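Local structure of PmbA-related protein (Thermotoga maritima, 1VL4) at residues E115-S127 with Y199-E211. The protein is a PmbA-related protein of the peptidase U62 family, a putative modulator of DNA gyrase that may act as a metallopeptidase. Sequence-based numbering, arbitrary orientation.
Sequences EMETYVGRFEKLS and YELARTPEDLNPE
A proline-on-phenylalanine CH-pi contact joins two connecting loops on one face of the six-stranded antiparallel sheet. P205 places CD 3.8 Å from the centroid of the F123 ring, 5° off the ring normal. At the ring edge, in its plane, L208 CD1 lies 3.9 Å from F123 CZ. Beyond the two loops, the F123 side chain touches Y156 and D158 of strand 148-167. L126 extends the apolar patch, with CD1 against CG and CB of P205. This packing lies within the PmbA/TldA central domain. It sets the loop leading into helix 128-143 against the turn between edge strand 194-202 and helix 210-223. At the solvent-exposed side, R122 forms a side-on salt bridge to E206: NE to OE1 is 3.0 Å and NH2 to OE2 is 3.2 Å. Both oxygens are near the guanidinium plane but are met from above the carboxylate plane. Water 2 links F123 N to R203 O. Bends at chi2 (89°) and chi3 bring one face of the R203 guanidinium against E117 O and T118 CA. V120 CG2 packs 3.4 Å from R203 CG. R203 NH1 makes a weak hydrogen bond to T118 O at 3.1 Å, while NE and NH2 hydrogen-bond to the carbonyl O of P289 and H288, respectively.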
loop_
_atom_site.group_PDB
_atom_site.type_symbol
_atom_site.label_atom_id
_atom_site.label_comp_id
_atom_site.label_asym_id
_atom_site.label_seq_id
_atom_site.Cartn_x
_atom_site.Cartn_y
_atom_site.Cartn_z
ATOM N N GLU A 115 28.415 15.714 -8.291
ATOM C CA GLU A 115 28.731 14.488 -9.052
ATOM C C GLU A 115 28.823 13.294 -8.120
ATOM O O GLU A 115 29.601 13.326 -7.171
ATOM C CB GLU A 115 30.032 14.690 -9.783
ATOM C CG GLU A 115 30.717 13.446 -10.427
ATOM C CD GLU A 115 29.842 12.718 -11.440
ATOM O OE1 GLU A 115 28.943 13.370 -12.048
ATOM O OE2 GLU A 115 30.072 11.492 -11.634
ATOM N N MET A 116 28.059 12.238 -8.413
ATOM C CA MET A 116 28.011 11.051 -7.549
ATOM C C MET A 116 27.832 9.778 -8.393
ATOM O O MET A 116 27.143 9.805 -9.435
ATOM C CB MET A 116 26.945 11.194 -6.470
ATOM C CG MET A 116 25.608 11.503 -6.981
ATOM S SD MET A 116 24.262 11.636 -5.782
ATOM C CE MET A 116 24.662 13.193 -4.975
ATOM N N GLU A 117 28.472 8.691 -7.953
ATOM C CA GLU A 117 28.487 7.426 -8.687
ATOM C C GLU A 117 27.317 6.563 -8.240
ATOM O O GLU A 117 27.471 5.653 -7.465
ATOM C CB GLU A 117 29.860 6.680 -8.607
ATOM C CG GLU A 117 29.943 5.673 -9.790
ATOM C CD GLU A 117 31.096 4.657 -9.769
ATOM O OE1 GLU A 117 31.549 4.226 -8.680
ATOM O OE2 GLU A 117 31.494 4.259 -10.887
ATOM N N THR A 118 26.133 6.913 -8.717
ATOM C CA THR A 118 24.897 6.258 -8.347
ATOM C C THR A 118 24.572 5.152 -9.346
ATOM O O THR A 118 23.748 4.323 -9.062
ATOM C CB THR A 118 23.726 7.272 -8.285
ATOM O OG1 THR A 118 23.683 8.059 -9.497
ATOM C CG2 THR A 118 23.923 8.223 -7.113
ATOM N N TYR A 119 25.263 5.124 -10.481
ATOM C CA TYR A 119 24.988 4.097 -11.484
ATOM C C TYR A 119 26.275 3.401 -11.767
ATOM O O TYR A 119 27.189 4.006 -12.291
ATOM C CB TYR A 119 24.441 4.733 -12.752
ATOM C CG TYR A 119 24.266 3.724 -13.841
ATOM C CD1 TYR A 119 23.254 2.744 -13.742
ATOM C CD2 TYR A 119 25.167 3.636 -14.887
ATOM C CE1 TYR A 119 23.116 1.772 -14.737
ATOM C CE2 TYR A 119 25.035 2.655 -15.866
ATOM C CZ TYR A 119 24.014 1.723 -15.780
ATOM O OH TYR A 119 23.882 0.739 -16.772
ATOM N N VAL A 120 26.344 2.127 -11.445
ATOM C CA VAL A 120 27.547 1.339 -11.738
ATOM C C VAL A 120 27.401 0.443 -12.946
ATOM O O VAL A 120 28.344 0.313 -13.669
ATOM C CB VAL A 120 28.010 0.584 -10.478
ATOM C CG1 VAL A 120 29.224 -0.287 -10.755
ATOM C CG2 VAL A 120 28.351 1.620 -9.382
ATOM N N GLY A 121 26.247 -0.172 -13.174
ATOM C CA GLY A 121 26.051 -0.999 -14.361
ATOM C C GLY A 121 26.372 -2.476 -14.216
ATOM O O GLY A 121 26.300 -3.215 -15.168
ATOM N N ARG A 122 26.721 -2.934 -13.031
ATOM C CA ARG A 122 27.075 -4.330 -12.881
ATOM C C ARG A 122 25.884 -5.266 -12.604
ATOM O O ARG A 122 25.924 -6.407 -13.019
ATOM C CB ARG A 122 28.172 -4.482 -11.843
ATOM C CG ARG A 122 29.481 -3.768 -12.278
ATOM C CD ARG A 122 30.653 -4.122 -11.424
ATOM N NE ARG A 122 30.884 -5.557 -11.426
ATOM C CZ ARG A 122 31.511 -6.225 -12.395
ATOM N NH1 ARG A 122 31.973 -5.593 -13.476
ATOM N NH2 ARG A 122 31.669 -7.550 -12.288
ATOM N N PHE A 123 24.829 -4.798 -11.938
ATOM C CA PHE A 123 23.660 -5.687 -11.698
ATOM C C PHE A 123 23.068 -6.127 -13.045
ATOM O O PHE A 123 22.691 -7.283 -13.218
ATOM C CB PHE A 123 22.585 -5.005 -10.787
ATOM C CG PHE A 123 22.834 -5.198 -9.327
ATOM C CD1 PHE A 123 22.602 -6.439 -8.741
ATOM C CD2 PHE A 123 23.346 -4.148 -8.538
ATOM C CE1 PHE A 123 22.870 -6.653 -7.398
ATOM C CE2 PHE A 123 23.601 -4.348 -7.210
ATOM C CZ PHE A 123 23.369 -5.579 -6.616
ATOM N N GLU A 124 23.023 -5.188 -13.998
ATOM C CA GLU A 124 22.499 -5.389 -15.363
ATOM C C GLU A 124 23.189 -6.466 -16.157
ATOM O O GLU A 124 22.588 -7.058 -17.045
ATOM C CB GLU A 124 22.677 -4.116 -16.200
ATOM C CG GLU A 124 21.574 -3.139 -16.039
ATOM C CD GLU A 124 21.951 -1.796 -16.634
ATOM O OE1 GLU A 124 22.761 -1.069 -16.008
ATOM O OE2 GLU A 124 21.445 -1.489 -17.742
ATOM N N LYS A 125 24.459 -6.681 -15.865
ATOM C CA LYS A 125 25.247 -7.733 -16.510
ATOM C C LYS A 125 25.001 -9.162 -16.017
ATOM O O LYS A 125 25.380 -10.103 -16.695
ATOM C CB LYS A 125 26.732 -7.375 -16.354
ATOM C CG LYS A 125 27.051 -6.094 -17.184
ATOM C CD LYS A 125 28.540 -5.939 -17.481
ATOM C CE LYS A 125 29.322 -5.393 -16.275
ATOM N NZ LYS A 125 29.616 -3.938 -16.443
ATOM N N LEU A 126 24.394 -9.328 -14.852
ATOM C CA LEU A 126 24.158 -10.647 -14.313
ATOM C C LEU A 126 23.122 -11.375 -15.118
ATOM O O LEU A 126 22.148 -10.802 -15.548
ATOM C CB LEU A 126 23.619 -10.564 -12.884
ATOM C CG LEU A 126 24.546 -10.052 -11.813
ATOM C CD1 LEU A 126 23.805 -10.122 -10.494
ATOM C CD2 LEU A 126 25.846 -10.849 -11.753
ATOM N N SER A 127 23.295 -12.653 -15.277
ATOM C CA SER A 127 22.238 -13.461 -15.887
ATOM C C SER A 127 21.200 -13.780 -14.814
ATOM O O SER A 127 21.486 -13.638 -13.630
ATOM C CB SER A 127 22.798 -14.777 -16.343
ATOM O OG SER A 127 23.089 -15.550 -15.211
ATOM N N TYR A 199 19.680 -8.323 6.020
ATOM C CA TYR A 199 19.727 -7.855 4.635
ATOM C C TYR A 199 21.014 -7.090 4.404
ATOM O O TYR A 199 21.652 -6.557 5.358
ATOM C CB TYR A 199 18.530 -6.936 4.292
ATOM C CG TYR A 199 18.514 -5.643 5.071
ATOM C CD1 TYR A 199 19.174 -4.488 4.613
ATOM C CD2 TYR A 199 17.862 -5.573 6.280
ATOM C CE1 TYR A 199 19.181 -3.299 5.415
ATOM C CE2 TYR A 199 17.866 -4.414 7.053
ATOM C CZ TYR A 199 18.530 -3.303 6.629
ATOM O OH TYR A 199 18.468 -2.205 7.452
ATOM N N GLU A 200 21.405 -7.030 3.142
ATOM C CA GLU A 200 22.449 -6.087 2.702
ATOM C C GLU A 200 21.865 -5.287 1.503
ATOM O O GLU A 200 21.113 -5.819 0.690
ATOM C CB GLU A 200 23.732 -6.830 2.306
ATOM C CG GLU A 200 24.666 -7.271 3.484
ATOM C CD GLU A 200 25.752 -8.367 3.128
ATOM O OE1 GLU A 200 26.080 -8.611 1.924
ATOM O OE2 GLU A 200 26.288 -8.975 4.113
ATOM N N LEU A 201 22.169 -3.989 1.471
ATOM C CA LEU A 201 21.920 -3.102 0.292
ATOM C C LEU A 201 23.253 -2.898 -0.399
ATOM O O LEU A 201 24.293 -2.836 0.270
ATOM C CB LEU A 201 21.332 -1.778 0.759
ATOM C CG LEU A 201 19.864 -1.913 1.125
ATOM C CD1 LEU A 201 19.490 -0.917 2.218
ATOM C CD2 LEU A 201 18.994 -1.731 -0.108
ATOM N N ALA A 202 23.256 -2.912 -1.727
ATOM C CA ALA A 202 24.469 -2.791 -2.498
ATOM C C ALA A 202 24.258 -2.037 -3.821
ATOM O O ALA A 202 23.198 -2.099 -4.452
ATOM C CB ALA A 202 25.014 -4.162 -2.790
ATOM N N ARG A 203 25.319 -1.378 -4.255
ATOM C CA ARG A 203 25.397 -0.725 -5.570
ATOM C C ARG A 203 25.880 -1.724 -6.631
ATOM O O ARG A 203 25.601 -1.603 -7.834
ATOM C CB ARG A 203 26.360 0.466 -5.442
ATOM C CG ARG A 203 26.340 1.352 -6.637
ATOM C CD ARG A 203 25.345 2.426 -6.596
ATOM N NE ARG A 203 25.316 3.285 -5.381
ATOM C CZ ARG A 203 24.272 4.073 -5.133
ATOM N NH1 ARG A 203 23.302 4.163 -6.020
ATOM N NH2 ARG A 203 24.195 4.812 -4.051
ATOM N N THR A 204 26.636 -2.736 -6.203
ATOM C CA THR A 204 27.115 -3.747 -7.131
ATOM C C THR A 204 26.879 -5.170 -6.546
ATOM O O THR A 204 26.816 -5.318 -5.338
ATOM C CB THR A 204 28.613 -3.524 -7.387
ATOM O OG1 THR A 204 29.054 -4.367 -8.460
ATOM C CG2 THR A 204 29.398 -3.878 -6.179
ATOM N N PRO A 205 26.759 -6.193 -7.407
ATOM C CA PRO A 205 26.516 -7.531 -6.900
ATOM C C PRO A 205 27.641 -8.052 -5.982
ATOM O O PRO A 205 27.395 -8.834 -5.064
ATOM C CB PRO A 205 26.413 -8.377 -8.161
ATOM C CG PRO A 205 26.395 -7.470 -9.268
ATOM C CD PRO A 205 26.731 -6.136 -8.881
ATOM N N GLU A 206 28.852 -7.552 -6.203
ATOM C CA GLU A 206 30.053 -7.983 -5.496
ATOM C C GLU A 206 29.951 -7.605 -4.075
ATOM O O GLU A 206 30.607 -8.200 -3.219
ATOM C CB GLU A 206 31.284 -7.270 -6.071
ATOM C CG GLU A 206 31.758 -7.858 -7.362
ATOM C CD GLU A 206 30.865 -7.569 -8.529
ATOM O OE1 GLU A 206 30.320 -6.431 -8.646
ATOM O OE2 GLU A 206 30.734 -8.495 -9.351
ATOM N N ASP A 207 29.133 -6.606 -3.782
ATOM C CA ASP A 207 28.985 -6.228 -2.407
ATOM C C ASP A 207 27.894 -6.925 -1.640
ATOM O O ASP A 207 27.638 -6.566 -0.486
ATOM C CB ASP A 207 28.822 -4.751 -2.328
ATOM C CG ASP A 207 30.118 -4.022 -2.739
ATOM O OD1 ASP A 207 31.256 -4.660 -2.825
ATOM O OD2 ASP A 207 29.959 -2.826 -3.002
ATOM N N LEU A 208 27.285 -7.921 -2.272
ATOM C CA LEU A 208 26.329 -8.787 -1.621
ATOM C C LEU A 208 27.066 -10.063 -1.320
ATOM O O LEU A 208 27.718 -10.608 -2.183
ATOM C CB LEU A 208 25.119 -9.102 -2.521
ATOM C CG LEU A 208 24.237 -7.884 -2.865
ATOM C CD1 LEU A 208 23.112 -8.240 -3.811
ATOM C CD2 LEU A 208 23.678 -7.166 -1.662
ATOM N N ASN A 209 26.945 -10.534 -0.084
ATOM C CA ASN A 209 27.526 -11.829 0.296
ATOM C C ASN A 209 26.385 -12.727 0.735
ATOM O O ASN A 209 25.958 -12.647 1.872
ATOM C CB ASN A 209 28.526 -11.579 1.436
ATOM C CG ASN A 209 29.320 -12.810 1.810
ATOM O OD1 ASN A 209 28.954 -13.939 1.490
ATOM N ND2 ASN A 209 30.433 -12.591 2.500
ATOM N N PRO A 210 25.852 -13.537 -0.175
ATOM C CA PRO A 210 24.749 -14.462 0.024
ATOM C C PRO A 210 24.925 -15.387 1.216
ATOM O O PRO A 210 24.042 -15.507 2.056
ATOM C CB PRO A 210 24.784 -15.273 -1.274
ATOM C CG PRO A 210 25.160 -14.292 -2.218
ATOM C CD PRO A 210 26.269 -13.557 -1.576
ATOM N N GLU A 211 26.091 -15.995 1.287
ATOM C CA GLU A 211 26.449 -16.889 2.351
ATOM C C GLU A 211 26.430 -16.151 3.699
ATOM O O GLU A 211 25.869 -16.642 4.673
ATOM C CB GLU A 211 27.827 -17.523 2.040
ATOM C CG GLU A 211 28.405 -18.466 3.151
HETATM O O HOH W 1 28.971 -8.674 -11.144
HETATM O O HOH W 2 25.522 -2.264 -10.365
#